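Local coordinates for NO-binding heme-dependent sensor protein (Shewanella oneidensis, PDB 4U9J) that probably senses nitric oxide through a b-type heme, held here as its manganese analogue, and also binds a zinc ion, at residues A[3-8]-A[45-50]; A[129-134]-A[171-176]; A[137-142]-A[162-167]. The protein carries 3 engineered substitutions. All coordinates share one frame; numbering follows the deposited sequence. Where two conformers were deposited one is given.

Contact 1 of 3, residues A[3-8]-A[45-50]; sequences GIIFNV and SELFSI
The helical segments 3-8 and 45-50 run nearly parallel, their axes 17° apart and 10.8 Å from each other at the closest point, with Phe6 facing Leu47 as the nearest CA pair. At that spacing the backbones do not meet, and large side chains bridge the gap. Phe6 does most of it. Its CG stands anti to the carbonyl carbon (chi1 -67°), which swings the ring across to the second helix. There the outer end of the ring lies against the backbone, with Phe6 CE2 3.6 Å from Leu47 N, while Phe6 CZ meets Leu47 CB at 3.7 Å. Leu47 bends round the same ring: its CG is anti to the backbone N, and methyl CD1 sits over one face in a CH-pi contact, 3.9 Å from the centroid of the Phe6 ring and 14° off the normal. The other methyl, Leu47 CD2, touches Ile5 CG2 at 3.9 Å, so one leucine fork serves two neighbouring residues of the first helix. Ile50 CD1 comes up to the edge of the Phe6 ring near its plane, more loosely at 4.5 Å from Phe6 CD2. Glu46 adds only its CB, 3.9 Å from Phe6 CE2; its carboxylate turns to Tyr36 and to a salt bridge with Arg34. The side-chain contacts are apolar and largely buried. Tyr36 also stacks on the Phe6 ring. Ile50 packs onto helix 19-29, whereas Ile5 leans on Phe69 of helix 62-80, placing this helix pair in the N-terminal helical part of the H-NOX fold, with Ile5 of helix 3-17 touching the porphyrin.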
loop_
_atom_site.group_PDB
_atom_site.type_symbol
_atom_site.label_atom_id
_atom_site.label_comp_id
_atom_site.label_asym_id
_atom_site.label_seq_id
_atom_site.Cartn_x
_atom_site.Cartn_y
_atom_site.Cartn_z
ATOM N N GLY A 3 -0.965 13.773 0.981
ATOM C CA GLY A 3 -2.144 13.896 1.813
ATOM C C GLY A 3 -3.085 12.719 1.624
ATOM O O GLY A 3 -3.693 12.272 2.596
ATOM N N ILE A 4 -3.207 12.225 0.395
ATOM C CA ILE A 4 -4.140 11.173 0.158
ATOM C C ILE A 4 -3.847 9.946 1.021
ATOM O O ILE A 4 -4.795 9.287 1.480
ATOM C CB ILE A 4 -4.181 10.735 -1.293
ATOM C CG1 ILE A 4 -5.175 9.576 -1.443
ATOM C CG2 ILE A 4 -2.817 10.322 -1.775
ATOM C CD1 ILE A 4 -5.730 9.487 -2.720
ATOM N N ILE A 5 -2.569 9.666 1.306
ATOM C CA ILE A 5 -2.246 8.532 2.144
ATOM C C ILE A 5 -2.787 8.755 3.579
ATOM O O ILE A 5 -3.380 7.847 4.201
ATOM C CB ILE A 5 -0.746 8.267 2.191
ATOM C CG1 ILE A 5 -0.205 8.125 0.772
ATOM C CG2 ILE A 5 -0.441 7.037 3.072
ATOM C CD1 ILE A 5 -0.859 7.081 -0.105
ATOM N N PHE A 6 -2.561 9.949 4.104
ATOM C CA PHE A 6 -3.127 10.367 5.377
ATOM C C PHE A 6 -4.659 10.357 5.388
ATOM O O PHE A 6 -5.263 10.112 6.428
ATOM C CB PHE A 6 -2.672 11.794 5.740
ATOM C CG PHE A 6 -1.195 11.922 6.035
ATOM C CD1 PHE A 6 -0.301 12.130 5.009
ATOM C CD2 PHE A 6 -0.714 11.877 7.352
ATOM C CE1 PHE A 6 1.046 12.276 5.274
ATOM C CE2 PHE A 6 0.628 11.999 7.619
ATOM C CZ PHE A 6 1.509 12.178 6.607
ATOM N N ASN A 7 -5.301 10.722 4.274
ATOM C CA ASN A 7 -6.752 10.744 4.272
ATOM C C ASN A 7 -7.340 9.327 4.354
ATOM O O ASN A 7 -8.317 9.089 5.040
ATOM C CB ASN A 7 -7.318 11.417 3.024
ATOM C CG ASN A 7 -6.870 12.859 2.835
ATOM O OD1 ASN A 7 -6.739 13.281 1.679
ATOM N ND2 ASN A 7 -6.708 13.632 3.910
ATOM N N VAL A 8 -6.741 8.397 3.622
ATOM C CA VAL A 8 -7.115 6.968 3.719
ATOM C C VAL A 8 -6.811 6.427 5.130
ATOM O O VAL A 8 -7.625 5.699 5.688
ATOM C CB VAL A 8 -6.418 6.103 2.650
ATOM C CG1 VAL A 8 -6.831 4.649 2.795
ATOM C CG2 VAL A 8 -6.834 6.575 1.259
ATOM N N SER A 45 7.395 11.348 8.416
ATOM C CA SER A 45 7.476 11.099 9.836
ATOM C C SER A 45 6.156 11.307 10.567
ATOM O O SER A 45 5.930 10.694 11.613
ATOM C CB SER A 45 8.569 11.971 10.476
ATOM O OG SER A 45 8.144 13.301 10.742
ATOM N N GLU A 46 5.288 12.170 10.063
ATOM C CA GLU A 46 3.976 12.316 10.693
ATOM C C GLU A 46 3.160 11.016 10.508
ATOM O O GLU A 46 2.427 10.615 11.415
ATOM C CB GLU A 46 3.189 13.496 10.116
ATOM C CG GLU A 46 3.528 14.871 10.664
ATOM C CD GLU A 46 2.911 16.029 9.826
ATOM O OE1 GLU A 46 1.728 15.950 9.372
ATOM O OE2 GLU A 46 3.636 17.034 9.607
ATOM N N LEU A 47 3.292 10.366 9.345
ATOM C CA LEU A 47 2.481 9.183 9.043
ATOM C C LEU A 47 2.982 8.064 9.922
ATOM O O LEU A 47 2.191 7.420 10.597
ATOM C CB LEU A 47 2.548 8.759 7.563
ATOM C CG LEU A 47 1.568 7.649 7.164
ATOM C CD1 LEU A 47 0.209 8.231 6.826
ATOM C CD2 LEU A 47 2.079 6.920 5.993
ATOM N N PHE A 48 4.305 7.854 9.907
ATOM C CA PHE A 48 4.963 6.800 10.709
ATOM C C PHE A 48 4.687 6.929 12.191
ATOM O O PHE A 48 4.497 5.925 12.877
ATOM C CB PHE A 48 6.508 6.791 10.506
ATOM C CG PHE A 48 6.937 6.595 9.061
ATOM C CD1 PHE A 48 6.054 6.162 8.116
ATOM C CD2 PHE A 48 8.207 6.893 8.658
ATOM C CE1 PHE A 48 6.444 6.004 6.805
ATOM C CE2 PHE A 48 8.595 6.734 7.365
ATOM C CZ PHE A 48 7.723 6.272 6.447
ATOM N N SER A 49 4.661 8.157 12.692
ATOM C CA SER A 49 4.389 8.359 14.112
ATOM C C SER A 49 2.964 8.003 14.453
ATOM O O SER A 49 2.727 7.460 15.512
ATOM C CB SER A 49 4.646 9.807 14.536
ATOM O OG SER A 49 5.980 10.164 14.311
ATOM N N ILE A 50 2.013 8.335 13.583
ATOM C CA ILE A 50 0.613 8.019 13.861
ATOM C C ILE A 50 0.409 6.499 13.874
ATOM O O ILE A 50 -0.277 5.953 14.727
ATOM C CB ILE A 50 -0.368 8.651 12.804
ATOM C CG1 ILE A 50 -0.392 10.187 12.902
ATOM C CG2 ILE A 50 -1.788 8.149 13.024
ATOM C CD1 ILE A 50 -1.101 10.891 11.679
#

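Contact 2 of 3, residues A[129-134]-A[171-176]; sequences ALRYSS and HCMLII. With ZN (zinc ion), chain D; MNH (manganese protoporphyrin IX), chain C.
The guanidinium of Arg131 lies flat on the ring of His171, centres 3.9 Å apart and planes at 13°, a nearly parallel stack of guanidinium on imidazole in which CG of His171 sits over one face of the guanidinium. The approach of Arg131 NH2 to His171 ND1 is part of this stacking and no hydrogen bond. His171 takes the crowded position between its backbone N and carbonyl carbon (chi1 66°), which turns the ring onto the guanidinium at the end of the extended arginine chain. The Tyr132 ring has a propionate oxygen at its edge: Tyr132 OH donates to O2A of the porphyrin at 2.5 Å, while Ser134 OG donates to O1A, so both oxygens of one carboxylate are gripped. With Arg136, these two form the Tyr-x-Ser-x-Arg motif by which H-NOX proteins hold a heme propionate. Cys172 SG stands oblique to the tyrosine ring, 4.2 Å from Tyr132 CD1, and binds the zinc ion at 2.3 Å. The strands that carry these groups run antiparallel, with Leu130-Leu174 and Tyr132-Cys172 as hydrogen-bonded pairs, all four bonds nearly straight. On the face of Arg131, Ile175 CD1 meets Ala129 CB at 3.8 Å. On the other face Ile176 CD1 reaches Leu130 CB. These are the two central strands of the four-stranded antiparallel sheet, flanked by strands 117-123 and 156-163; Leu146 of helix 139-152 packs against Leu130, Leu174 and Ile176.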
loop_
_atom_site.group_PDB
_atom_site.type_symbol
_atom_site.label_atom_id
_atom_site.label_comp_id
_atom_site.label_asym_id
_atom_site.label_seq_id
_atom_site.Cartn_x
_atom_site.Cartn_y
_atom_site.Cartn_z
ATOM N N ALA A 129 7.347 -12.462 -9.564
ATOM C CA ALA A 129 8.445 -12.003 -8.728
ATOM C C ALA A 129 8.416 -10.508 -8.799
ATOM O O ALA A 129 8.712 -9.924 -9.846
ATOM C CB ALA A 129 9.751 -12.542 -9.204
ATOM N N LEU A 130 7.969 -9.888 -7.724
ATOM C CA LEU A 130 7.930 -8.449 -7.646
ATOM C C LEU A 130 9.103 -7.887 -6.816
ATOM O O LEU A 130 9.193 -8.112 -5.625
ATOM C CB LEU A 130 6.591 -8.030 -7.053
ATOM C CG LEU A 130 6.226 -6.555 -7.278
ATOM C CD1 LEU A 130 5.905 -6.348 -8.743
ATOM C CD2 LEU A 130 4.986 -6.101 -6.509
ATOM N N ARG A 131 10.028 -7.187 -7.453
ATOM C CA ARG A 131 11.158 -6.541 -6.792
ATOM C C ARG A 131 10.802 -5.121 -6.380
ATOM O O ARG A 131 10.392 -4.312 -7.207
ATOM C CB ARG A 131 12.362 -6.529 -7.709
ATOM C CG ARG A 131 13.729 -6.176 -7.061
ATOM C CD ARG A 131 14.843 -6.222 -8.124
ATOM N NE ARG A 131 16.201 -6.014 -7.619
ATOM C CZ ARG A 131 16.645 -4.816 -7.253
ATOM N NH1 ARG A 131 15.813 -3.782 -7.266
ATOM N NH2 ARG A 131 17.868 -4.659 -6.799
ATOM N N TYR A 132 10.975 -4.824 -5.095
ATOM C CA TYR A 132 10.610 -3.546 -4.489
ATOM C C TYR A 132 11.862 -2.917 -3.905
ATOM O O TYR A 132 12.658 -3.592 -3.251
ATOM C CB TYR A 132 9.583 -3.767 -3.385
ATOM C CG TYR A 132 9.340 -2.590 -2.482
ATOM C CD1 TYR A 132 10.130 -2.362 -1.363
ATOM C CD2 TYR A 132 8.315 -1.705 -2.725
ATOM C CE1 TYR A 132 9.895 -1.263 -0.540
ATOM C CE2 TYR A 132 8.065 -0.631 -1.874
ATOM C CZ TYR A 132 8.860 -0.396 -0.811
ATOM O OH TYR A 132 8.633 0.675 0.054
ATOM N N SER A 133 11.971 -1.614 -4.058
ATOM C CA SER A 133 13.112 -0.835 -3.609
ATOM C C SER A 133 12.610 0.549 -3.197
ATOM O O SER A 133 11.956 1.185 -3.985
ATOM C CB SER A 133 14.106 -0.691 -4.734
ATOM O OG SER A 133 15.299 -0.618 -4.111
ATOM N N SER A 134 12.913 1.017 -1.993
ATOM C CA SER A 134 12.530 2.369 -1.586
ATOM C C SER A 134 13.276 2.776 -0.328
ATOM O O SER A 134 13.394 1.979 0.571
ATOM C CB SER A 134 11.040 2.465 -1.309
ATOM O OG SER A 134 10.699 3.672 -0.635
ATOM N N HIS A 171 16.978 -4.287 -1.522
ATOM C CA HIS A 171 15.653 -4.391 -2.145
ATOM C C HIS A 171 14.916 -5.529 -1.416
ATOM O O HIS A 171 15.545 -6.312 -0.639
ATOM C CB HIS A 171 15.798 -4.699 -3.610
ATOM C CG HIS A 171 16.390 -6.053 -3.870
ATOM N ND1 HIS A 171 17.751 -6.305 -3.807
ATOM C CD2 HIS A 171 15.805 -7.247 -4.138
ATOM C CE1 HIS A 171 17.973 -7.583 -4.064
ATOM N NE2 HIS A 171 16.814 -8.180 -4.252
ATOM N N CYS A 172 13.611 -5.633 -1.629
ATOM C CA CYS A 172 12.853 -6.816 -1.231
ATOM C C CYS A 172 12.388 -7.614 -2.450
ATOM O O CYS A 172 12.146 -7.035 -3.506
ATOM C CB CYS A 172 11.657 -6.401 -0.391
ATOM S SG CYS A 172 11.954 -5.307 0.995
ATOM N N MET A 173 12.293 -8.939 -2.314
ATOM C CA MET A 173 11.682 -9.776 -3.322
ATOM C C MET A 173 10.361 -10.300 -2.760
ATOM O O MET A 173 10.340 -10.944 -1.717
ATOM C CB MET A 173 12.585 -10.938 -3.732
ATOM C CG MET A 173 13.767 -10.534 -4.612
ATOM S SD MET A 173 13.400 -9.702 -6.212
ATOM C CE MET A 173 12.310 -10.835 -7.033
ATOM N N LEU A 174 9.261 -9.985 -3.428
ATOM C CA LEU A 174 7.940 -10.512 -3.067
ATOM C C LEU A 174 7.533 -11.504 -4.115
ATOM O O LEU A 174 7.292 -11.151 -5.249
ATOM C CB LEU A 174 6.884 -9.414 -2.949
ATOM C CG LEU A 174 6.875 -8.604 -1.650
ATOM C CD1 LEU A 174 8.148 -8.103 -1.330
ATOM C CD2 LEU A 174 6.061 -7.345 -1.822
ATOM N N ILE A 175 7.455 -12.752 -3.730
ATOM C CA ILE A 175 7.144 -13.791 -4.674
ATOM C C ILE A 175 5.657 -14.042 -4.462
ATOM O O ILE A 175 5.250 -14.540 -3.411
ATOM C CB ILE A 175 7.978 -15.077 -4.481
ATOM C CG1 ILE A 175 9.504 -14.799 -4.518
ATOM C CG2 ILE A 175 7.600 -16.068 -5.560
ATOM C CD1 ILE A 175 10.021 -14.125 -5.800
ATOM N N ILE A 176 4.868 -13.677 -5.460
ATOM C CA ILE A 176 3.404 -13.704 -5.406
ATOM C C ILE A 176 2.945 -14.961 -6.084
ATOM O O ILE A 176 3.265 -15.258 -7.243
ATOM C CB ILE A 176 2.780 -12.503 -6.088
ATOM C CG1 ILE A 176 3.308 -11.175 -5.522
ATOM C CG2 ILE A 176 1.266 -12.516 -5.863
ATOM C CD1 ILE A 176 3.042 -9.961 -6.380
HETATM ZN ZN ZN D . 10.827 -6.241 2.725
HETATM MN MN MNH C . 1.342 2.986 -5.143
HETATM C CHA MNH C . 2.730 4.944 -2.952
HETATM C CHB MNH C . 2.956 0.430 -3.954
HETATM C CHC MNH C . -1.055 0.835 -6.278
HETATM C CHD MNH C . -0.760 5.414 -5.943
HETATM N NA MNH C . 2.793 2.762 -3.623
HETATM C C1A MNH C . 3.230 3.695 -2.722
HETATM C C2A MNH C . 4.063 3.047 -1.695
HETATM C C3A MNH C . 4.049 1.703 -1.907
HETATM C C4A MNH C . 3.265 1.547 -3.142
HETATM C CMA MNH C . 4.652 0.520 -1.166
HETATM C CAA MNH C . 4.653 3.863 -0.523
HETATM C CBA MNH C . 5.992 4.558 -0.794
HETATM C CGA MNH C . 7.282 3.793 -0.950
HETATM O O1A MNH C . 8.338 4.376 -1.292
HETATM O O2A MNH C . 7.145 2.553 -0.756
HETATM N NB MNH C . 1.142 0.835 -5.438
HETATM C C1B MNH C . 1.902 -0.139 -4.719
HETATM C C2B MNH C . 1.536 -1.529 -4.935
HETATM C C3B MNH C . 0.398 -1.230 -5.644
HETATM C C4B MNH C . 0.066 0.146 -5.862
HETATM C CMB MNH C . 2.325 -2.758 -4.435
HETATM C CAB MNH C . -0.559 -2.233 -6.148
HETATM C CBB MNH C . -1.038 -3.520 -5.675
HETATM N NC MNH C . -0.682 3.109 -6.004
HETATM C C1C MNH C . -1.537 2.089 -6.437
HETATM C C2C MNH C . -2.811 2.559 -6.991
HETATM C C3C MNH C . -2.660 3.874 -6.862
HETATM C C4C MNH C . -1.392 4.230 -6.296
HETATM C CMC MNH C . -3.982 1.695 -7.512
HETATM C CAC MNH C . -3.637 4.905 -7.263
HETATM C CBC MNH C . -3.707 5.345 -8.617
HETATM N ND MNH C . 1.137 5.026 -4.785
HETATM C C1D MNH C . 0.188 5.975 -5.096
HETATM C C2D MNH C . 0.364 7.287 -4.393
HETATM C C3D MNH C . 1.398 7.044 -3.532
HETATM C C4D MNH C . 1.817 5.686 -3.703
HETATM C CMD MNH C . -0.498 8.472 -4.660
HETATM C CAD MNH C . 2.034 8.004 -2.544
HETATM C CBD MNH C . 3.122 8.869 -3.146
HETATM C CGD MNH C . 3.632 9.908 -2.138
HETATM O O1D MNH C . 3.191 9.862 -0.972
HETATM O O2D MNH C . 4.449 10.849 -2.448
#

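Contact 3 of 3, residues A[137-142]-A[162-167]; sequences RLCFCA and DTCMHT. With ZN (zinc ion), chain D; MNH (manganese protoporphyrin IX), chain C.
Metal bonds join Cys139 and Cys164: each SG holds the zinc ion at 2.4 Å, leaving the two sulfurs 3.9 Å apart as neighbouring corners of its ligand shell. Cys139 SG sits between its backbone N and carbonyl carbon (chi1 50°), whereas Cys164 SG is anti to its backbone N, and these rotations bring both thiolates to the ion. His161 and Cys172 complete the site of three cysteines and one histidine. Hydrogen bonding fixes the loop around it. His166 NE2 donates to Arg137 O at 3.0 Å, with the acceptor 15° out of the imidazole plane, and His166 N donates to Cys164 SG at 3.3 Å, which would probably temper the negative charge on that sulfur. Both cysteine sulfurs lie in plane at the edge of the His166 ring, Cys139 SG being 3.7 Å from His166 CD2. The remaining contacts are packing. Arg137 CD lies over a face of His166, and the bend at chi3 lets His166 ND1 stand over the centre of the guanidinium, the two planes 38° apart; this is a tilted approach, with no flat stack. Arg137 CD also rests on Met165 CB at 3.8 Å. Phe140 is more distant, its ring edge turned to His166 CD2. The contact ties the start of helix 139-152 to the loop after strand 156-163. Cys141 packs on helix 62-80, Met165 touches Cys172 of strand 172-180, and Ala142 meets porphyrin methyl groups.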
loop_
_atom_site.group_PDB
_atom_site.type_symbol
_atom_site.label_atom_id
_atom_site.label_comp_id
_atom_site.label_asym_id
_atom_site.label_seq_id
_atom_site.Cartn_x
_atom_site.Cartn_y
_atom_site.Cartn_z
ATOM N N ARG A 137 11.341 1.993 2.834
ATOM C CA ARG A 137 11.244 0.597 3.339
ATOM C C ARG A 137 9.818 0.205 3.756
ATOM O O ARG A 137 9.584 -0.400 4.811
ATOM C CB ARG A 137 12.240 0.407 4.490
ATOM C CG ARG A 137 13.653 0.709 4.010
ATOM C CD ARG A 137 14.749 0.001 4.821
ATOM N NE ARG A 137 14.665 0.399 6.215
ATOM C CZ ARG A 137 15.512 -0.004 7.139
ATOM N NH1 ARG A 137 16.511 -0.786 6.793
ATOM N NH2 ARG A 137 15.380 0.394 8.400
ATOM N N LEU A 138 8.873 0.518 2.884
ATOM C CA LEU A 138 7.449 0.244 3.145
ATOM C C LEU A 138 6.982 -1.050 2.423
ATOM O O LEU A 138 5.875 -1.104 1.882
ATOM C CB LEU A 138 6.610 1.459 2.707
ATOM C CG LEU A 138 6.649 2.613 3.715
ATOM C CD1 LEU A 138 6.033 3.938 3.135
ATOM C CD2 LEU A 138 5.860 2.180 4.987
ATOM N N CYS A 139 7.854 -2.068 2.377
ATOM C CA CYS A 139 7.544 -3.327 1.677
ATOM C C CYS A 139 6.329 -4.012 2.289
ATOM O O CYS A 139 5.657 -4.745 1.608
ATOM C CB CYS A 139 8.725 -4.307 1.719
ATOM S SG CYS A 139 9.370 -4.522 3.447
ATOM N N PHE A 140 6.062 -3.788 3.566
ATOM C CA PHE A 140 4.905 -4.391 4.165
ATOM C C PHE A 140 3.636 -3.646 3.779
ATOM O O PHE A 140 2.564 -4.251 3.717
ATOM C CB PHE A 140 5.056 -4.489 5.677
ATOM C CG PHE A 140 6.050 -5.565 6.089
ATOM C CD1 PHE A 140 5.641 -6.888 6.187
ATOM C CD2 PHE A 140 7.384 -5.275 6.311
ATOM C CE1 PHE A 140 6.555 -7.921 6.549
ATOM C CE2 PHE A 140 8.290 -6.305 6.664
ATOM C CZ PHE A 140 7.863 -7.622 6.774
ATOM N N CYS A 141 3.752 -2.347 3.530
ATOM C CA CYS A 141 2.658 -1.613 2.925
ATOM C C CYS A 141 2.407 -2.186 1.552
ATOM O O CYS A 141 1.297 -2.355 1.189
ATOM C CB CYS A 141 2.942 -0.097 2.819
ATOM S SG CYS A 141 1.481 0.829 2.344
ATOM N N ALA A 142 3.468 -2.530 0.817
ATOM C CA ALA A 142 3.297 -3.133 -0.500
ATOM C C ALA A 142 2.631 -4.483 -0.456
ATOM O O ALA A 142 1.797 -4.741 -1.326
ATOM C CB ALA A 142 4.625 -3.271 -1.207
ATOM N N ASP A 162 11.311 -13.211 1.361
ATOM C CA ASP A 162 12.519 -13.729 2.021
ATOM C C ASP A 162 13.814 -12.985 1.735
ATOM O O ASP A 162 14.785 -13.261 2.338
ATOM C CB ASP A 162 12.720 -15.207 1.675
ATOM C CG ASP A 162 11.527 -16.063 2.103
ATOM O OD1 ASP A 162 11.042 -15.827 3.234
ATOM O OD2 ASP A 162 11.044 -16.909 1.299
ATOM N N THR A 163 13.801 -12.022 0.848
ATOM C CA THR A 163 14.845 -11.007 0.694
ATOM C C THR A 163 14.161 -9.733 1.079
ATOM O O THR A 163 13.060 -9.439 0.542
ATOM C CB THR A 163 15.322 -10.904 -0.742
ATOM O OG1 THR A 163 15.782 -12.190 -1.124
ATOM C CG2 THR A 163 16.424 -9.921 -0.951
ATOM N N CYS A 164 14.763 -8.979 2.015
ATOM C CA CYS A 164 14.071 -7.807 2.565
ATOM C C CYS A 164 15.092 -6.776 2.995
ATOM O O CYS A 164 16.195 -7.096 3.498
ATOM C CB CYS A 164 13.147 -8.226 3.722
ATOM S SG CYS A 164 12.297 -6.855 4.491
ATOM N N MET A 165 14.725 -5.521 2.779
ATOM C CA MET A 165 15.589 -4.437 3.147
ATOM C C MET A 165 15.767 -4.405 4.681
ATOM O O MET A 165 16.746 -3.912 5.188
ATOM C CB MET A 165 15.010 -3.106 2.629
ATOM C CG MET A 165 14.867 -3.015 1.078
ATOM S SD MET A 165 14.295 -1.368 0.499
ATOM C CE MET A 165 15.807 -0.433 0.699
ATOM N N HIS A 166 14.762 -4.871 5.410
ATOM C CA HIS A 166 14.817 -4.859 6.858
ATOM C C HIS A 166 15.789 -5.931 7.388
ATOM O O HIS A 166 16.145 -5.860 8.537
ATOM C CB HIS A 166 13.418 -5.018 7.461
ATOM C CG HIS A 166 12.537 -3.811 7.243
ATOM N ND1 HIS A 166 12.648 -2.650 7.989
ATOM C CD2 HIS A 166 11.563 -3.577 6.329
ATOM C CE1 HIS A 166 11.771 -1.772 7.551
ATOM N NE2 HIS A 166 11.096 -2.315 6.556
ATOM N N THR A 167 16.180 -6.883 6.528
ATOM C CA THR A 167 17.149 -7.975 6.902
ATOM C C THR A 167 18.419 -7.748 6.134
ATOM O O THR A 167 19.212 -8.631 5.981
ATOM C CB THR A 167 16.642 -9.393 6.658
ATOM O OG1 THR A 167 16.326 -9.612 5.276
ATOM C CG2 THR A 167 15.450 -9.661 7.482
HETATM ZN ZN ZN D . 10.827 -6.241 2.725
HETATM MN MN MNH C . 1.342 2.986 -5.143
HETATM C CHA MNH C . 2.730 4.944 -2.952
HETATM C CHB MNH C . 2.956 0.430 -3.954
HETATM C CHC MNH C . -1.055 0.835 -6.278
HETATM C CHD MNH C . -0.760 5.414 -5.943
HETATM N NA MNH C . 2.793 2.762 -3.623
HETATM C C1A MNH C . 3.230 3.695 -2.722
HETATM C C2A MNH C . 4.063 3.047 -1.695
HETATM C C3A MNH C . 4.049 1.703 -1.907
HETATM C C4A MNH C . 3.265 1.547 -3.142
HETATM C CMA MNH C . 4.652 0.520 -1.166
HETATM C CAA MNH C . 4.653 3.863 -0.523
HETATM C CBA MNH C . 5.992 4.558 -0.794
HETATM C CGA MNH C . 7.282 3.793 -0.950
HETATM O O1A MNH C . 8.338 4.376 -1.292
HETATM O O2A MNH C . 7.145 2.553 -0.756
HETATM N NB MNH C . 1.142 0.835 -5.438
HETATM C C1B MNH C . 1.902 -0.139 -4.719
HETATM C C2B MNH C . 1.536 -1.529 -4.935
HETATM C C3B MNH C . 0.398 -1.230 -5.644
HETATM C C4B MNH C . 0.066 0.146 -5.862
HETATM C CMB MNH C . 2.325 -2.758 -4.435
HETATM C CAB MNH C . -0.559 -2.233 -6.148
HETATM C CBB MNH C . -1.038 -3.520 -5.675
HETATM N NC MNH C . -0.682 3.109 -6.004
HETATM C C1C MNH C . -1.537 2.089 -6.437
HETATM C C2C MNH C . -2.811 2.559 -6.991
HETATM C C3C MNH C . -2.660 3.874 -6.862
HETATM C C4C MNH C . -1.392 4.230 -6.296
HETATM C CMC MNH C . -3.982 1.695 -7.512
HETATM C CAC MNH C . -3.637 4.905 -7.263
HETATM C CBC MNH C . -3.707 5.345 -8.617
HETATM N ND MNH C . 1.137 5.026 -4.785
HETATM C C1D MNH C . 0.188 5.975 -5.096
HETATM C C2D MNH C . 0.364 7.287 -4.393
HETATM C C3D MNH C . 1.398 7.044 -3.532
HETATM C C4D MNH C . 1.817 5.686 -3.703
HETATM C CMD MNH C . -0.498 8.472 -4.660
HETATM C CAD MNH C . 2.034 8.004 -2.544
HETATM C CBD MNH C . 3.122 8.869 -3.146
HETATM C CGD MNH C . 3.632 9.908 -2.138
HETATM O O1D MNH C . 3.191 9.862 -0.972
HETATM O O2D MNH C . 4.449 10.849 -2.448
#

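In the fold
Contacts 2 and 3 share one zinc ion, with centres about 8 Å apart: contact 3 supplies Cys139 and Cys164, contact 2 supplies Cys172. They are also joined by a probable hydrogen bond, Tyr132 OH to Leu138 N at 2.8 Å, beside the propionate that Tyr132 holds, and by Met173 N to Thr163 O at 3.0 Å within the sheet. The metal site and the porphyrin are therefore linked through adjoining strand and helix residues. Contact 1 lies among the N-terminal helices, its centre about 23 Å from that of contact 2; it touches contact 3 where Phe48 CE1 meets Leu138 CD1 at 4.2 Å. All three contacts include residues that touch the porphyrin.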